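Side-chain contacts in phenazine-1-carboxylate N-methyltransferase (Pseudomonas aeruginosa, PDB 2IP2), which transfers a methyl group from S-adenosyl-L-methionine to phenazine-1-carboxylate, giving 5-methyl-phenazine-1-carboxylate on the pathway to the virulence pigment pyocyanine: residues L246-A249 with A250-L254; R57-R60 with L61-L65; Y133-L136 with K137-D141. All coordinates share one frame; numbering follows the deposited sequence. Where two conformers were deposited one is given.

Contact 1. Residues L246-A249 with A250-L254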
loop_
_atom_site.group_PDB
_atom_site.type_symbol
_atom_site.label_atom_id
_atom_site.label_comp_id
_atom_site.label_asym_id
_atom_site.label_seq_id
_atom_site.Cartn_x
_atom_site.Cartn_y
_atom_site.Cartn_z
ATOM N N LEU A 246 22.975 -15.138 12.179
ATOM C CA LEU A 246 23.843 -15.986 12.998
ATOM C C LEU A 246 23.248 -16.216 14.383
ATOM O O LEU A 246 22.711 -15.289 14.970
ATOM C CB LEU A 246 25.242 -15.353 13.146
ATOM C CG LEU A 246 26.197 -15.242 11.935
ATOM C CD1 LEU A 246 27.537 -14.651 12.425
ATOM C CD2 LEU A 246 26.425 -16.566 11.267
ATOM N N ASP A 247 23.337 -17.450 14.888
ATOM C CA ASP A 247 22.950 -17.722 16.294
ATOM C C ASP A 247 24.005 -17.199 17.286
ATOM O O ASP A 247 25.047 -16.656 16.866
ATOM C CB ASP A 247 22.634 -19.214 16.502
ATOM C CG ASP A 247 23.863 -20.144 16.377
ATOM O OD1 ASP A 247 25.044 -19.695 16.374
ATOM O OD2 ASP A 247 23.619 -21.371 16.299
ATOM N N GLU A 248 23.740 -17.352 18.587
ATOM C CA GLU A 248 24.655 -16.942 19.649
ATOM C C GLU A 248 26.063 -17.484 19.479
ATOM O O GLU A 248 27.040 -16.722 19.468
ATOM C CB GLU A 248 24.138 -17.416 21.014
ATOM C CG GLU A 248 23.518 -16.342 21.845
ATOM C CD GLU A 248 24.511 -15.275 22.280
ATOM O OE1 GLU A 248 25.501 -15.562 22.995
ATOM O OE2 GLU A 248 24.252 -14.118 21.927
ATOM N N ALA A 249 26.153 -18.809 19.403
ATOM C CA ALA A 249 27.428 -19.501 19.237
ATOM C C ALA A 249 28.243 -18.941 18.060
ATOM O O ALA A 249 29.423 -18.586 18.235
ATOM C CB ALA A 249 27.213 -21.026 19.058
ATOM N N ALA A 250 27.616 -18.927 16.874
ATOM C CA ALA A 250 28.268 -18.468 15.637
ATOM C C ALA A 250 28.695 -17.005 15.728
ATOM O O ALA A 250 29.824 -16.667 15.328
ATOM C CB ALA A 250 27.357 -18.735 14.390
ATOM N N SER A 251 27.833 -16.157 16.310
ATOM C CA SER A 251 28.156 -14.743 16.457
ATOM C C SER A 251 29.326 -14.536 17.384
ATOM O O SER A 251 30.122 -13.613 17.186
ATOM C CB SER A 251 26.965 -13.897 16.937
ATOM O OG SER A 251 25.852 -13.985 16.047
ATOM N N LEU A 252 29.446 -15.385 18.410
ATOM C CA LEU A 252 30.548 -15.187 19.332
ATOM C C LEU A 252 31.845 -15.698 18.688
ATOM O O LEU A 252 32.899 -15.102 18.911
ATOM C CB LEU A 252 30.266 -15.833 20.721
ATOM C CG LEU A 252 29.289 -15.188 21.727
ATOM C CD1 LEU A 252 29.283 -16.055 22.985
ATOM C CD2 LEU A 252 29.613 -13.737 22.102
ATOM N N ARG A 253 31.772 -16.738 17.862
ATOM C CA ARG A 253 32.981 -17.156 17.129
ATOM C C ARG A 253 33.461 -16.033 16.193
ATOM O O ARG A 253 34.636 -15.704 16.183
ATOM C CB ARG A 253 32.817 -18.434 16.310
ATOM C CG ARG A 253 32.515 -19.750 17.087
ATOM C CD ARG A 253 32.803 -21.003 16.213
ATOM N NE ARG A 253 34.213 -21.059 15.810
ATOM C CZ ARG A 253 35.199 -21.574 16.556
ATOM N NH1 ARG A 253 34.933 -22.124 17.743
ATOM N NH2 ARG A 253 36.448 -21.559 16.098
ATOM N N LEU A 254 32.536 -15.413 15.462
ATOM C CA LEU A 254 32.910 -14.362 14.511
ATOM C C LEU A 254 33.531 -13.159 15.253
ATOM O O LEU A 254 34.612 -12.647 14.907
ATOM C CB LEU A 254 31.651 -13.919 13.711
ATOM C CG LEU A 254 31.910 -12.747 12.791
ATOM C CD1 LEU A 254 32.821 -13.197 11.650
ATOM C CD2 LEU A 254 30.544 -12.268 12.256
#
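L246 reaches forward over the first turn of helix 248-261. L246 CB lies 3.3 Å from S251 OG. Beyond CG the two methyl groups part. L246 CD2 meets A250 CB at 3.9 Å, and L246 CD1 meets L254 CD2 at 3.8 Å. The L246 and L254 side chains cross there at about a right angle. The backbone O of L246 is taken by R300. D247 is the N-cap of the helix. Its CG sits between the backbone N and the carbonyl carbon (chi1 68°), which turns OD1 onto A250 N. The capping bond from A250 N to D247 OD1 is 2.7 Å long and nearly straight at 167°. The helix links strands 236-240 and 267-272 in a beta-alpha-beta unit of the Rossmann-like methyltransferase domain. D247 O accepts twice from S251. S251 N gives the ordinary helical bond, and S251 OG adds a second bond to D247 O, 2.9 Å long, from above the carbonyl plane. At the first helical residue, the bent chain of E248 brings E248 OE1 to 3.8 Å from L252 CD1, one turn ahead, while E248 OE2 forms a salt bridge with R311. L308 of helix 302-311 packs against E248, S251 and L252.

Contact 2. Residues R57-R60 with L61-L65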
loop_
_atom_site.group_PDB
_atom_site.type_symbol
_atom_site.label_atom_id
_atom_site.label_comp_id
_atom_site.label_asym_id
_atom_site.label_seq_id
_atom_site.Cartn_x
_atom_site.Cartn_y
_atom_site.Cartn_z
ATOM N N ARG A 57 -6.267 7.060 -20.251
ATOM C CA ARG A 57 -5.739 6.229 -19.151
ATOM C C ARG A 57 -4.464 6.798 -18.628
ATOM O O ARG A 57 -4.240 6.817 -17.427
ATOM C CB ARG A 57 -5.556 4.764 -19.581
ATOM C CG ARG A 57 -6.914 4.160 -19.915
ATOM C CD ARG A 57 -6.813 2.616 -20.112
ATOM N NE ARG A 57 -6.128 2.160 -21.328
ATOM C CZ ARG A 57 -6.672 2.149 -22.548
ATOM N NH1 ARG A 57 -7.931 2.545 -22.711
ATOM N NH2 ARG A 57 -5.975 1.695 -23.589
ATOM N N ILE A 58 -3.596 7.272 -19.530
ATOM C CA ILE A 58 -2.404 7.953 -19.061
ATOM C C ILE A 58 -2.725 9.161 -18.224
ATOM O O ILE A 58 -2.097 9.390 -17.161
ATOM C CB ILE A 58 -1.384 8.324 -20.208
ATOM C CG1 ILE A 58 -0.906 7.029 -20.879
ATOM C CG2 ILE A 58 -0.205 9.214 -19.630
ATOM C CD1 ILE A 58 -0.009 6.039 -20.042
ATOM N N HIS A 59 -3.703 9.914 -18.675
ATOM C CA HIS A 59 -4.143 11.080 -17.946
ATOM C C HIS A 59 -4.533 10.727 -16.519
ATOM O O HIS A 59 -4.155 11.450 -15.542
ATOM C CB HIS A 59 -5.333 11.773 -18.622
ATOM C CG HIS A 59 -5.741 13.034 -17.912
ATOM N ND1 HIS A 59 -4.984 14.188 -17.970
ATOM C CD2 HIS A 59 -6.783 13.306 -17.088
ATOM C CE1 HIS A 59 -5.558 15.126 -17.227
ATOM N NE2 HIS A 59 -6.646 14.615 -16.676
ATOM N N ARG A 60 -5.307 9.648 -16.367
ATOM C CA ARG A 60 -5.804 9.299 -15.032
ATOM C C ARG A 60 -4.697 8.765 -14.123
ATOM O O ARG A 60 -4.651 9.033 -12.889
ATOM C CB ARG A 60 -6.930 8.304 -15.167
ATOM C CG ARG A 60 -8.187 8.971 -15.827
ATOM C CD ARG A 60 -9.116 7.940 -16.372
ATOM N NE ARG A 60 -9.889 7.332 -15.274
ATOM C CZ ARG A 60 -10.860 6.445 -15.423
ATOM N NH1 ARG A 60 -11.147 5.915 -16.619
ATOM N NH2 ARG A 60 -11.529 6.028 -14.343
ATOM N N LEU A 61 -3.815 7.972 -14.717
ATOM C CA LEU A 61 -2.647 7.520 -13.960
ATOM C C LEU A 61 -1.802 8.709 -13.512
ATOM O O LEU A 61 -1.375 8.791 -12.360
ATOM C CB LEU A 61 -1.821 6.489 -14.787
ATOM C CG LEU A 61 -0.484 5.981 -14.146
ATOM C CD1 LEU A 61 -0.770 5.222 -12.865
ATOM C CD2 LEU A 61 0.144 5.041 -15.202
ATOM N N MET A 62 -1.481 9.614 -14.460
ATOM C CA MET A 62 -0.574 10.720 -14.153
ATOM C C MET A 62 -1.229 11.685 -13.131
ATOM O O MET A 62 -0.526 12.177 -12.269
ATOM C CB MET A 62 -0.158 11.479 -15.432
ATOM C CG MET A 62 0.755 10.664 -16.419
ATOM S SD MET A 62 2.334 10.284 -15.635
ATOM C CE MET A 62 2.974 11.908 -15.168
ATOM N N ARG A 63 -2.537 11.960 -13.263
ATOM C CA ARG A 63 -3.281 12.766 -12.303
ATOM C C ARG A 63 -3.076 12.238 -10.864
ATOM O O ARG A 63 -2.794 13.013 -9.929
ATOM C CB ARG A 63 -4.773 12.682 -12.630
ATOM C CG ARG A 63 -5.617 13.629 -11.908
ATOM C CD ARG A 63 -6.869 13.862 -12.792
ATOM N NE ARG A 63 -7.714 12.675 -12.895
ATOM C CZ ARG A 63 -8.967 12.754 -13.294
ATOM N NH1 ARG A 63 -9.447 13.959 -13.630
ATOM N NH2 ARG A 63 -9.741 11.681 -13.328
ATOM N N LEU A 64 -3.215 10.919 -10.721
ATOM C CA LEU A 64 -2.986 10.239 -9.452
ATOM C C LEU A 64 -1.546 10.426 -8.940
ATOM O O LEU A 64 -1.320 10.806 -7.783
ATOM C CB LEU A 64 -3.298 8.736 -9.638
ATOM C CG LEU A 64 -3.244 7.868 -8.388
ATOM C CD1 LEU A 64 -4.124 6.653 -8.607
ATOM C CD2 LEU A 64 -1.789 7.454 -8.066
ATOM N N LEU A 65 -0.554 10.143 -9.791
ATOM C CA LEU A 65 0.839 10.168 -9.337
ATOM C C LEU A 65 1.236 11.600 -8.975
ATOM O O LEU A 65 1.966 11.800 -7.998
ATOM C CB LEU A 65 1.768 9.637 -10.417
ATOM C CG LEU A 65 1.570 8.116 -10.571
ATOM C CD1 LEU A 65 2.286 7.568 -11.817
ATOM C CD2 LEU A 65 1.973 7.303 -9.285
HETATM O O HOH W 1 -7.145 10.081 -11.882
#
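R63 and H59 meet one turn apart on helix 55-67. The H59 ring and the R63 guanidinium are inclined at 57° to each other. H59 CD2 lies over one guanidinium face, offset toward its rim, and H59 NE2 is 4.0 Å from R63 CD. The H59 CG is anti to the backbone N (chi1 -177°), which swings the ring along the helix toward R63, while ND1 bonds to D44.

A water makes the polar link between R60 and R63. The water oxygen donates to R60 O at 2.9 Å. R63 NE donates to the same water oxygen at 2.8 Å, and the water lies at the edge of the guanidinium, in its plane. R60 O also accepts the helical bond from L64 N.

The two guanidinium groups are turned 80° apart, with R63 NH2 4.0 Å from R60 CG. In the dimerisation domain this helix face meets the second subunit. D288 of that subunit forms salt bridges with both R60 NE and R63 NH2, so the shared carboxylate probably offsets their like charges. R60 NH2 bonds to G297 O of the second subunit, and R57 NE and NH2 to its L117 and L118 backbone oxygens.

Apolar contact is made by I58 and M62. They run side by side, pointing the same way, with I58 CG2 3.7 Å from M62 CG.

Contact 3. Residues Y133-L136 with K137-D141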
loop_
_atom_site.group_PDB
_atom_site.type_symbol
_atom_site.label_atom_id
_atom_site.label_comp_id
_atom_site.label_asym_id
_atom_site.label_seq_id
_atom_site.Cartn_x
_atom_site.Cartn_y
_atom_site.Cartn_z
ATOM N N TYR A 133 16.284 -17.995 -1.152
ATOM C CA TYR A 133 17.696 -18.095 -1.561
ATOM C C TYR A 133 17.960 -19.282 -2.476
ATOM O O TYR A 133 18.814 -19.174 -3.351
ATOM C CB TYR A 133 18.681 -18.093 -0.379
ATOM C CG TYR A 133 18.695 -16.738 0.268
ATOM C CD1 TYR A 133 19.137 -15.620 -0.450
ATOM C CD2 TYR A 133 18.195 -16.556 1.579
ATOM C CE1 TYR A 133 19.114 -14.333 0.125
ATOM C CE2 TYR A 133 18.164 -15.286 2.162
ATOM C CZ TYR A 133 18.626 -14.183 1.429
ATOM O OH TYR A 133 18.601 -12.920 2.013
ATOM N N SER A 134 17.200 -20.359 -2.326
ATOM C CA SER A 134 17.309 -21.476 -3.313
ATOM C C SER A 134 16.888 -21.005 -4.695
ATOM O O SER A 134 17.585 -21.307 -5.685
ATOM C CB SER A 134 16.487 -22.690 -2.919
ATOM O OG SER A 134 16.954 -23.192 -1.694
ATOM N N TYR A 135 15.754 -20.278 -4.750
ATOM C CA TYR A 135 15.249 -19.622 -5.994
ATOM C C TYR A 135 16.264 -18.704 -6.663
ATOM O O TYR A 135 16.409 -18.763 -7.888
ATOM C CB TYR A 135 13.948 -18.830 -5.688
ATOM C CG TYR A 135 13.347 -18.009 -6.795
ATOM C CD1 TYR A 135 12.525 -18.583 -7.751
ATOM C CD2 TYR A 135 13.567 -16.622 -6.857
ATOM C CE1 TYR A 135 11.950 -17.799 -8.790
ATOM C CE2 TYR A 135 13.002 -15.842 -7.873
ATOM C CZ TYR A 135 12.226 -16.441 -8.837
ATOM O OH TYR A 135 11.664 -15.672 -9.832
ATOM N N LEU A 136 16.903 -17.815 -5.893
ATOM C CA LEU A 136 17.919 -16.885 -6.421
ATOM C C LEU A 136 19.150 -17.610 -6.993
ATOM O O LEU A 136 19.624 -17.247 -8.073
ATOM C CB LEU A 136 18.395 -15.881 -5.355
ATOM C CG LEU A 136 17.335 -14.876 -4.887
ATOM C CD1 LEU A 136 18.110 -13.910 -3.980
ATOM C CD2 LEU A 136 16.645 -14.137 -5.993
ATOM N N LYS A 137 19.615 -18.620 -6.266
ATOM C CA LYS A 137 20.801 -19.385 -6.690
ATOM C C LYS A 137 20.444 -20.213 -7.928
ATOM O O LYS A 137 21.269 -20.358 -8.825
ATOM C CB LYS A 137 21.289 -20.310 -5.575
ATOM C CG LYS A 137 22.825 -20.281 -5.322
ATOM C CD LYS A 137 23.237 -21.198 -4.158
ATOM C CE LYS A 137 24.686 -20.900 -3.676
ATOM N NZ LYS A 137 25.309 -22.026 -2.856
ATOM N N ARG A 138 19.223 -20.728 -7.985
ATOM C CA ARG A 138 18.805 -21.545 -9.138
ATOM C C ARG A 138 18.534 -20.725 -10.392
ATOM O O ARG A 138 18.881 -21.148 -11.519
ATOM C CB ARG A 138 17.601 -22.403 -8.786
ATOM C CG ARG A 138 17.111 -23.272 -9.935
ATOM C CD ARG A 138 15.836 -23.991 -9.584
ATOM N NE ARG A 138 14.707 -23.093 -9.409
ATOM C CZ ARG A 138 14.007 -22.540 -10.405
ATOM N NH1 ARG A 138 14.323 -22.777 -11.688
ATOM N NH2 ARG A 138 12.983 -21.728 -10.118
ATOM N N CYS A 139 17.912 -19.558 -10.214
ATOM C CA CYS A 139 17.433 -18.789 -11.350
ATOM C C CYS A 139 18.354 -17.604 -11.498
ATOM O O CYS A 139 18.180 -16.573 -10.824
ATOM C CB CYS A 139 16.016 -18.273 -11.130
ATOM S SG CYS A 139 14.774 -19.527 -10.996
ATOM N N PRO A 140 19.354 -17.733 -12.387
ATOM C CA PRO A 140 20.322 -16.658 -12.526
ATOM C C PRO A 140 19.718 -15.264 -12.826
ATOM O O PRO A 140 20.213 -14.276 -12.301
ATOM C CB PRO A 140 21.214 -17.154 -13.678
ATOM C CG PRO A 140 21.141 -18.674 -13.554
ATOM C CD PRO A 140 19.654 -18.869 -13.284
ATOM N N ASP A 141 18.672 -15.194 -13.656
ATOM C CA ASP A 141 18.062 -13.891 -13.982
ATOM C C ASP A 141 17.439 -13.266 -12.733
ATOM O O ASP A 141 17.533 -12.067 -12.564
ATOM C CB ASP A 141 17.057 -14.023 -15.117
ATOM C CG ASP A 141 17.397 -13.118 -16.297
ATOM O OD1 ASP A 141 17.484 -11.883 -16.110
ATOM O OD2 ASP A 141 17.598 -13.651 -17.413
#
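Helix 132-138 ends and helix 140-150 begins within this contact, with C139 between them. C139 is the first residue to leave helical backbone angles, and it also takes the N-cap position of the next helix. Its sulfur makes a Cys sulfur-aromatic contact with Y135, one turn back. In the conformer given, C139 SG lies 4.4 Å from the centroid of the Y135 ring, 30° off the ring normal. The nearest ring atom is Y135 CE1, 4.0 Å from C139 SG. In Y135 the CG is anti to the backbone N (chi1 175°), which carries the ring toward the end of the helix. In C139 the SG stands beside its own backbone N, on the side of the ring.

The backbone of the same pair is joined as well. C139 N donates to Y135 O at 2.9 Å in the last helical bond of this stretch. C139 CB is 3.3 Å from Y135 O, and C139 SG is 3.6 Å from it. One residue earlier, R138 N bonds to S134 O at 2.9 Å.

R138 comes to the Y135 ring obliquely, its NH2 4.0 Å from Y135 CD1. The ring and guanidinium planes are 69° apart. R138 NE forms a salt bridge with E130, which probably tempers the positive charge beside the ring.

The Y135 OH bonds to E105, fixing the far end of the ring, while F124 meets the ring edge-to-face and F128 also meets it. A142 and R145 of helix 140-150 touch the same side chain. Y135 belongs to the first helix and packs on the second, at a helix-to-helix junction of the O-methyltransferase domain where one residue follows the first helix and takes the N-cap position of the next.

How the contacts relate
Contact 2 is the buried one, contact 1 is partly buried, and contact 3 lies at the surface. Contact 2 belongs to the dimerisation domain, and its charged groups are satisfied largely by the second subunit. Contacts 1 and 3 both fall in the O-methyltransferase domain and touch no other chain. Their nearest atoms are still about 11 Å apart, and they hold different helices. Contact 1 starts a helix with a carboxylate cap and leucine packing. Contact 3 ends one helix with sulfur and an aromatic ring and begins the next. Contact 2 lies within a single helix and links an arginine side chain to a backbone oxygen through water. Contacts 1 and 2 sit on opposite sides of the chain's centre.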